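Local coordinates for glycerol dehydrogenase (Bacillus coagulans, PDB 6CSJ), which catalyses the NAD-dependent oxidation of glycerol as a polyol dehydrogenase, and in this double mutant has acquired D-lactate dehydrogenase activity, at residues Met1-Ile12 / Thr189-Ala201. The protein carries 2 engineered substitutions. Residues are numbered along the deposited sequence; the frame is centred on the assembly and turned at random.
Sequences MTKIITSPSKFI and TMAGGRVTEAAIA
Lys3 and Arg194 form a single beta bridge between the N-terminal arm and the loop that leads into helix 197-221. The protein has the fold of the iron-containing alcohol dehydrogenases, with an N-terminal domain built on a parallel sheet and a helical C-terminal domain. The arm starts on the helical part and then enters the sheet as edge strand 10-14. Arg194 N donates to Thr2 O at 2.9 Å. The return bond, Ile4 N to Arg194 O, is weak at 3.4 Å.

The Arg194 side chain runs back along the arm toward Met1. CB and CG pass Thr2 O. CG lies anti to the carbonyl carbon (chi1 -63°), and the bend at chi3 (-59°) brings the guanidinium beside Met1. NE meets Met1 CA. NH2 donates to Met1 O at 3.2 Å, nearly straight at 166°. Met1 O lies close to the guanidinium plane, but NH2 sits above the carbonyl plane of Met1. NH1 is hydrogen-bonded to Asn186 OD1. Lys3 NZ is 4.3 Å from Arg194 NH2, a like-charge approach. With an alanine here, Met1 O would probably lose this donor and Asn186 its partner, and the first residue is likely to be freer to move.

Gly193 packs closely against the arm: a CB there would clash with Thr2 O. Ile4 lays CG2 and CD1 against Ala191 O, and Thr6 CG2 touches Ala191 CB. The side chains of Ile5 and Thr196 cross at about a right angle, and Ile5 CD1 reaches Ala198 CB at 3.8 Å. Thr196 is the N-cap of helix 197-221: its OG1 accepts from Ala199 N at 3.1 Å. Two waters bridge the segments. One links Ile4 O to Thr196 N, while the other donates to both Ile4 O and Arg194 O and accepts from Thr189 OG1 at 2.7 Å.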
ATOM      1  N   MET A   1     -20.821 -12.660 -13.958  1.00 25.47           N
ATOM      2  CA  MET A   1     -21.596 -11.382 -13.857  1.00 30.98           C
ATOM      3  C   MET A   1     -21.676 -10.730 -12.447  1.00 25.79           C
ATOM      4  O   MET A   1     -22.241  -9.654 -12.303  1.00 35.94           O
ATOM      5  CB  MET A   1     -23.014 -11.592 -14.437  1.00 33.44           C
ATOM      6  CG  MET A   1     -23.082 -11.385 -15.960  1.00 35.99           C
ATOM      7  SD  MET A   1     -24.614 -11.781 -16.857  1.00 47.17           S
ATOM      8  CE  MET A   1     -25.967 -11.084 -15.932  1.00 49.29           C
ATOM      9  N   THR A   2     -21.099 -11.364 -11.430  1.00 21.01           N
ATOM     10  CA  THR A   2     -21.127 -10.864 -10.058  1.00 18.89           C
ATOM     11  C   THR A   2     -20.176  -9.683  -9.843  1.00 19.26           C
ATOM     12  O   THR A   2     -19.039  -9.694 -10.324  1.00 16.62           O
ATOM     13  CB  THR A   2     -20.754 -11.994  -9.066  1.00 19.00           C
ATOM     14  OG1 THR A   2     -21.632 -13.099  -9.262  1.00 17.17           O
ATOM     15  CG2 THR A   2     -20.869 -11.545  -7.596  1.00 18.17           C
ATOM     16  N   LYS A   3     -20.649  -8.678  -9.102  1.00 21.02           N
ATOM     17  CA  LYS A   3     -19.816  -7.541  -8.668  1.00 22.52           C
ATOM     18  C   LYS A   3     -19.590  -7.675  -7.158  1.00 21.06           C
ATOM     19  O   LYS A   3     -20.523  -8.011  -6.413  1.00 16.68           O
ATOM     20  CB  LYS A   3     -20.486  -6.203  -8.977  1.00 26.36           C
ATOM     21  CG  LYS A   3     -20.759  -5.943 -10.470  1.00 29.30           C
ATOM     22  CD  LYS A   3     -21.874  -4.917 -10.715  1.00 33.68           C
ATOM     23  CE  LYS A   3     -23.012  -5.361 -11.691  1.00 44.04           C
ATOM     24  NZ  LYS A   3     -23.622  -6.614 -11.124  1.00 43.28           N
ATOM     25  N   ILE A   4     -18.349  -7.444  -6.720  1.00 21.47           N
ATOM     26  CA  ILE A   4     -17.992  -7.514  -5.306  1.00 19.37           C
ATOM     27  C   ILE A   4     -17.180  -6.279  -4.920  1.00 20.36           C
ATOM     28  O   ILE A   4     -16.282  -5.853  -5.658  1.00 21.14           O
ATOM     29  CB  ILE A   4     -17.179  -8.794  -4.959  1.00 19.61           C
ATOM     30  CG1 ILE A   4     -17.942 -10.060  -5.388  1.00 19.18           C
ATOM     31  CG2 ILE A   4     -16.871  -8.850  -3.460  1.00 19.34           C
ATOM     32  CD1 ILE A   4     -17.158 -11.353  -5.218  1.00 17.07           C
ATOM     33  N   ILE A   5     -17.511  -5.714  -3.758  1.00 20.46           N
ATOM     34  CA  ILE A   5     -16.663  -4.716  -3.087  1.00 19.75           C
ATOM     35  C   ILE A   5     -16.448  -5.225  -1.669  1.00 19.20           C
ATOM     36  O   ILE A   5     -17.391  -5.682  -1.013  1.00 18.87           O
ATOM     37  CB  ILE A   5     -17.248  -3.273  -3.116  1.00 18.53           C
ATOM     38  CG1 ILE A   5     -16.264  -2.272  -2.488  1.00 18.48           C
ATOM     39  CG2 ILE A   5     -18.612  -3.172  -2.435  1.00 18.29           C
ATOM     40  CD1 ILE A   5     -16.623  -0.817  -2.738  1.00 17.35           C
ATOM     41  N   THR A   6     -15.192  -5.192  -1.237  1.00 19.12           N
ATOM     42  CA  THR A   6     -14.799  -5.627   0.091  1.00 20.99           C
ATOM     43  C   THR A   6     -14.171  -4.464   0.848  1.00 18.88           C
ATOM     44  O   THR A   6     -13.658  -3.523   0.242  1.00 17.97           O
ATOM     45  CB  THR A   6     -13.792  -6.782   0.042  1.00 22.76           C
ATOM     46  OG1 THR A   6     -12.545  -6.302  -0.459  1.00 23.33           O
ATOM     47  CG2 THR A   6     -14.295  -7.903  -0.836  1.00 23.27           C
ATOM     48  N   SER A   7     -14.199  -4.559   2.176  1.00 17.43           N
ATOM     49  CA  SER A   7     -13.738  -3.474   3.032  1.00 17.91           C
ATOM     50  C   SER A   7     -13.371  -3.980   4.423  1.00 19.06           C
ATOM     51  O   SER A   7     -13.907  -5.002   4.884  1.00 14.52           O
ATOM     52  CB  SER A   7     -14.860  -2.424   3.145  1.00 19.00           C
ATOM     53  OG  SER A   7     -14.556  -1.374   4.048  1.00 19.36           O
ATOM     54  N   PRO A   8     -12.467  -3.254   5.112  1.00 20.38           N
ATOM     55  CA  PRO A   8     -12.426  -3.387   6.565  1.00 18.84           C
ATOM     56  C   PRO A   8     -13.788  -3.074   7.144  1.00 17.24           C
ATOM     57  O   PRO A   8     -14.553  -2.333   6.544  1.00 18.07           O
ATOM     58  CB  PRO A   8     -11.415  -2.324   7.003  1.00 18.73           C
ATOM     59  CG  PRO A   8     -10.611  -2.026   5.791  1.00 22.02           C
ATOM     60  CD  PRO A   8     -11.498  -2.263   4.614  1.00 20.46           C
ATOM     61  N   SER A   9     -14.110  -3.668   8.285  1.00 20.03           N
ATOM     62  CA  SER A   9     -15.393  -3.419   8.928  1.00 19.34           C
ATOM     63  C   SER A   9     -15.475  -1.973   9.430  1.00 17.34           C
ATOM     64  O   SER A   9     -16.546  -1.374   9.406  1.00 17.91           O
ATOM     65  CB  SER A   9     -15.645  -4.401  10.063  1.00 18.74           C
ATOM     66  OG  SER A   9     -16.981  -4.253  10.520  1.00 22.66           O
ATOM     67  N   LYS A  10     -14.343  -1.431   9.879  1.00 15.17           N
ATOM     68  CA  LYS A  10     -14.240  -0.031  10.272  1.00 17.09           C
ATOM     69  C   LYS A  10     -12.882   0.524   9.863  1.00 16.58           C
ATOM     70  O   LYS A  10     -11.862  -0.153  10.020  1.00 14.13           O
ATOM     71  CB  LYS A  10     -14.407   0.143  11.784  1.00 18.52           C
ATOM     72  CG  LYS A  10     -15.664  -0.470  12.383  1.00 18.28           C
ATOM     73  CD  LYS A  10     -15.930   0.080  13.773  1.00 18.40           C
ATOM     74  CE  LYS A  10     -16.940  -0.760  14.542  1.00 17.26           C
ATOM     75  NZ  LYS A  10     -18.265  -0.934  13.890  1.00 16.68           N
ATOM     76  N   PHE A  11     -12.882   1.748   9.329  1.00 16.04           N
ATOM     77  CA  PHE A  11     -11.652   2.491   9.080  1.00 17.49           C
ATOM     78  C   PHE A  11     -11.747   3.774   9.906  1.00 17.30           C
ATOM     79  O   PHE A  11     -12.695   4.546   9.749  1.00 19.95           O
ATOM     80  CB  PHE A  11     -11.436   2.766   7.582  1.00 16.35           C
ATOM     81  CG  PHE A  11     -10.368   3.782   7.302  1.00 17.47           C
ATOM     82  CD1 PHE A  11     -10.698   5.117   7.204  1.00 17.90           C
ATOM     83  CD2 PHE A  11      -9.030   3.415   7.152  1.00 17.04           C
ATOM     84  CE1 PHE A  11      -9.719   6.085   6.985  1.00 18.99           C
ATOM     85  CE2 PHE A  11      -8.058   4.356   6.892  1.00 16.59           C
ATOM     86  CZ  PHE A  11      -8.397   5.697   6.815  1.00 18.32           C
ATOM     87  N   ILE A  12     -10.752   3.983  10.770  1.00 18.32           N
ATOM     88  CA  ILE A  12     -10.802   4.979  11.848  1.00 17.58           C
ATOM     89  C   ILE A  12      -9.556   5.855  11.759  1.00 17.01           C
ATOM     90  O   ILE A  12      -8.434   5.336  11.755  1.00 18.89           O
ATOM     91  CB  ILE A  12     -10.833   4.255  13.209  1.00 17.39           C
ATOM     92  CG1 ILE A  12     -12.139   3.470  13.371  1.00 17.04           C
ATOM     93  CG2 ILE A  12     -10.644   5.222  14.382  1.00 19.96           C
ATOM     94  CD1 ILE A  12     -11.966   2.219  14.199  1.00 17.89           C
ATOM     95  N   THR A 189     -11.391  -8.380 -10.054  1.00 19.61           N
ATOM     96  CA  THR A 189     -10.509  -7.763  -9.065  1.00 21.48           C
ATOM     97  C   THR A 189     -10.031  -8.778  -8.007  1.00 22.94           C
ATOM     98  O   THR A 189     -10.529  -9.911  -7.958  1.00 23.26           O
ATOM     99  CB  THR A 189     -11.258  -6.603  -8.375  1.00 21.48           C
ATOM    100  OG1 THR A 189     -12.297  -7.113  -7.519  1.00 20.78           O
ATOM    101  CG2 THR A 189     -11.896  -5.694  -9.417  1.00 22.18           C
ATOM    102  N   MET A 190      -9.095  -8.362  -7.151  1.00 23.78           N
ATOM    103  CA  MET A 190      -8.719  -9.154  -5.961  1.00 28.51           C
ATOM    104  C   MET A 190      -9.911  -9.478  -5.039  1.00 23.62           C
ATOM    105  O   MET A 190      -9.911 -10.501  -4.364  1.00 27.39           O
ATOM    106  CB  MET A 190      -7.622  -8.451  -5.133  1.00 35.66           C
ATOM    107  CG  MET A 190      -6.234  -8.404  -5.745  1.00 43.67           C
ATOM    108  SD  MET A 190      -5.579 -10.044  -6.131  1.00 68.02           S
ATOM    109  CE  MET A 190      -5.433 -10.844  -4.523  1.00 61.66           C
ATOM    110  N   ALA A 191     -10.920  -8.615  -5.009  1.00 24.41           N
ATOM    111  CA  ALA A 191     -12.156  -8.890  -4.269  1.00 25.30           C
ATOM    112  C   ALA A 191     -12.989 -10.039  -4.859  1.00 25.57           C
ATOM    113  O   ALA A 191     -13.926 -10.501  -4.210  1.00 23.66           O
ATOM    114  CB  ALA A 191     -13.004  -7.630  -4.169  1.00 25.30           C
ATOM    115  N   GLY A 192     -12.694 -10.451  -6.100  1.00 27.42           N
ATOM    116  CA  GLY A 192     -13.220 -11.699  -6.666  1.00 25.40           C
ATOM    117  C   GLY A 192     -14.365 -11.579  -7.661  1.00 26.56           C
ATOM    118  O   GLY A 192     -14.908 -12.594  -8.103  1.00 28.18           O
ATOM    119  N   GLY A 193     -14.748 -10.355  -8.014  1.00 24.48           N
ATOM    120  CA  GLY A 193     -15.786 -10.134  -9.010  1.00 21.34           C
ATOM    121  C   GLY A 193     -15.424  -8.997  -9.938  1.00 20.87           C
ATOM    122  O   GLY A 193     -14.276  -8.525  -9.952  1.00 20.48           O
ATOM    123  N   ARG A 194     -16.417  -8.542 -10.685  1.00 20.75           N
ATOM    124  CA  ARG A 194     -16.288  -7.335 -11.496  1.00 22.53           C
ATOM    125  C   ARG A 194     -16.410  -6.070 -10.625  1.00 19.98           C
ATOM    126  O   ARG A 194     -16.746  -6.142  -9.433  1.00 18.98           O
ATOM    127  CB  ARG A 194     -17.304  -7.363 -12.659  1.00 21.14           C
ATOM    128  CG  ARG A 194     -17.051  -8.529 -13.605  1.00 21.77           C
ATOM    129  CD  ARG A 194     -17.865  -8.446 -14.884  1.00 24.27           C
ATOM    130  NE  ARG A 194     -19.292  -8.412 -14.592  1.00 31.56           N
ATOM    131  CZ  ARG A 194     -20.186  -7.528 -15.060  1.00 29.11           C
ATOM    132  NH1 ARG A 194     -19.865  -6.574 -15.931  1.00 22.83           N
ATOM    133  NH2 ARG A 194     -21.466  -7.648 -14.685  1.00 29.36           N
ATOM    134  N   VAL A 195     -16.128  -4.925 -11.243  1.00 20.11           N
ATOM    135  CA  VAL A 195     -15.946  -3.666 -10.524  1.00 18.32           C
ATOM    136  C   VAL A 195     -17.279  -2.968 -10.245  1.00 18.36           C
ATOM    137  O   VAL A 195     -18.046  -2.693 -11.154  1.00 19.73           O
ATOM    138  CB  VAL A 195     -14.997  -2.718 -11.283  1.00 16.27           C
ATOM    139  CG1 VAL A 195     -14.839  -1.388 -10.548  1.00 15.06           C
ATOM    140  CG2 VAL A 195     -13.633  -3.372 -11.498  1.00 16.74           C
ATOM    141  N   THR A 196     -17.533  -2.683  -8.965  1.00 17.39           N
ATOM    142  CA  THR A 196     -18.694  -1.885  -8.546  1.00 16.28           C
ATOM    143  C   THR A 196     -18.519  -0.409  -8.915  1.00 16.46           C
ATOM    144  O   THR A 196     -17.391   0.074  -9.087  1.00 14.21           O
ATOM    145  CB  THR A 196     -18.919  -1.954  -7.018  1.00 14.97           C
ATOM    146  OG1 THR A 196     -17.732  -1.512  -6.326  1.00 14.57           O
ATOM    147  CG2 THR A 196     -19.275  -3.373  -6.588  1.00 14.51           C
ATOM    148  N   GLU A 197     -19.642   0.302  -9.002  1.00 17.21           N
ATOM    149  CA  GLU A 197     -19.623   1.753  -9.147  1.00 18.31           C
ATOM    150  C   GLU A 197     -18.973   2.438  -7.932  1.00 18.48           C
ATOM    151  O   GLU A 197     -18.227   3.419  -8.088  1.00 15.43           O
ATOM    152  CB  GLU A 197     -21.041   2.292  -9.374  1.00 22.54           C
ATOM    153  CG  GLU A 197     -21.690   1.834 -10.679  1.00 25.91           C
ATOM    154  CD  GLU A 197     -20.798   2.058 -11.908  1.00 31.35           C
ATOM    155  OE1 GLU A 197     -20.203   3.151 -12.052  1.00 32.47           O
ATOM    156  OE2 GLU A 197     -20.667   1.123 -12.728  1.00 38.44           O
ATOM    157  N   ALA A 198     -19.226   1.896  -6.732  1.00 15.92           N
ATOM    158  CA  ALA A 198     -18.593   2.396  -5.508  1.00 15.47           C
ATOM    159  C   ALA A 198     -17.059   2.385  -5.599  1.00 15.17           C
ATOM    160  O   ALA A 198     -16.416   3.386  -5.284  1.00 16.39           O
ATOM    161  CB  ALA A 198     -19.056   1.601  -4.300  1.00 15.07           C
ATOM    162  N   ALA A 199     -16.478   1.281  -6.056  1.00 15.12           N
ATOM    163  CA  ALA A 199     -15.013   1.153  -6.088  1.00 16.19           C
ATOM    164  C   ALA A 199     -14.336   2.088  -7.092  1.00 14.86           C
ATOM    165  O   ALA A 199     -13.289   2.676  -6.793  1.00 16.07           O
ATOM    166  CB  ALA A 199     -14.608  -0.293  -6.359  1.00 20.14           C
ATOM    167  N   ILE A 200     -14.924   2.226  -8.277  1.00 15.97           N
ATOM    168  CA  ILE A 200     -14.373   3.127  -9.302  1.00 17.16           C
ATOM    169  C   ILE A 200     -14.516   4.593  -8.852  1.00 15.12           C
ATOM    170  O   ILE A 200     -13.603   5.393  -9.048  1.00 15.60           O
ATOM    171  CB  ILE A 200     -14.953   2.838 -10.730  1.00 19.39           C
ATOM    172  CG1 ILE A 200     -14.132   3.515 -11.823  1.00 20.90           C
ATOM    173  CG2 ILE A 200     -16.405   3.269 -10.873  1.00 22.11           C
ATOM    174  CD1 ILE A 200     -12.732   2.967 -11.969  1.00 20.87           C
ATOM    175  N   ALA A 201     -15.626   4.924  -8.201  1.00 15.52           N
ATOM    176  CA  ALA A 201     -15.817   6.257  -7.613  1.00 16.70           C
ATOM    177  C   ALA A 201     -14.785   6.587  -6.520  1.00 17.73           C
ATOM    178  O   ALA A 201     -14.261   7.698  -6.480  1.00 18.19           O
ATOM    179  CB  ALA A 201     -17.226   6.394  -7.069  1.00 17.37           C
TER
HETATM  180  O   HOH W   1     -15.849  -3.414  -6.665  1.00 10.14           O
HETATM  181  O   HOH W   2     -14.994  -7.015  -7.618  1.00 17.84           O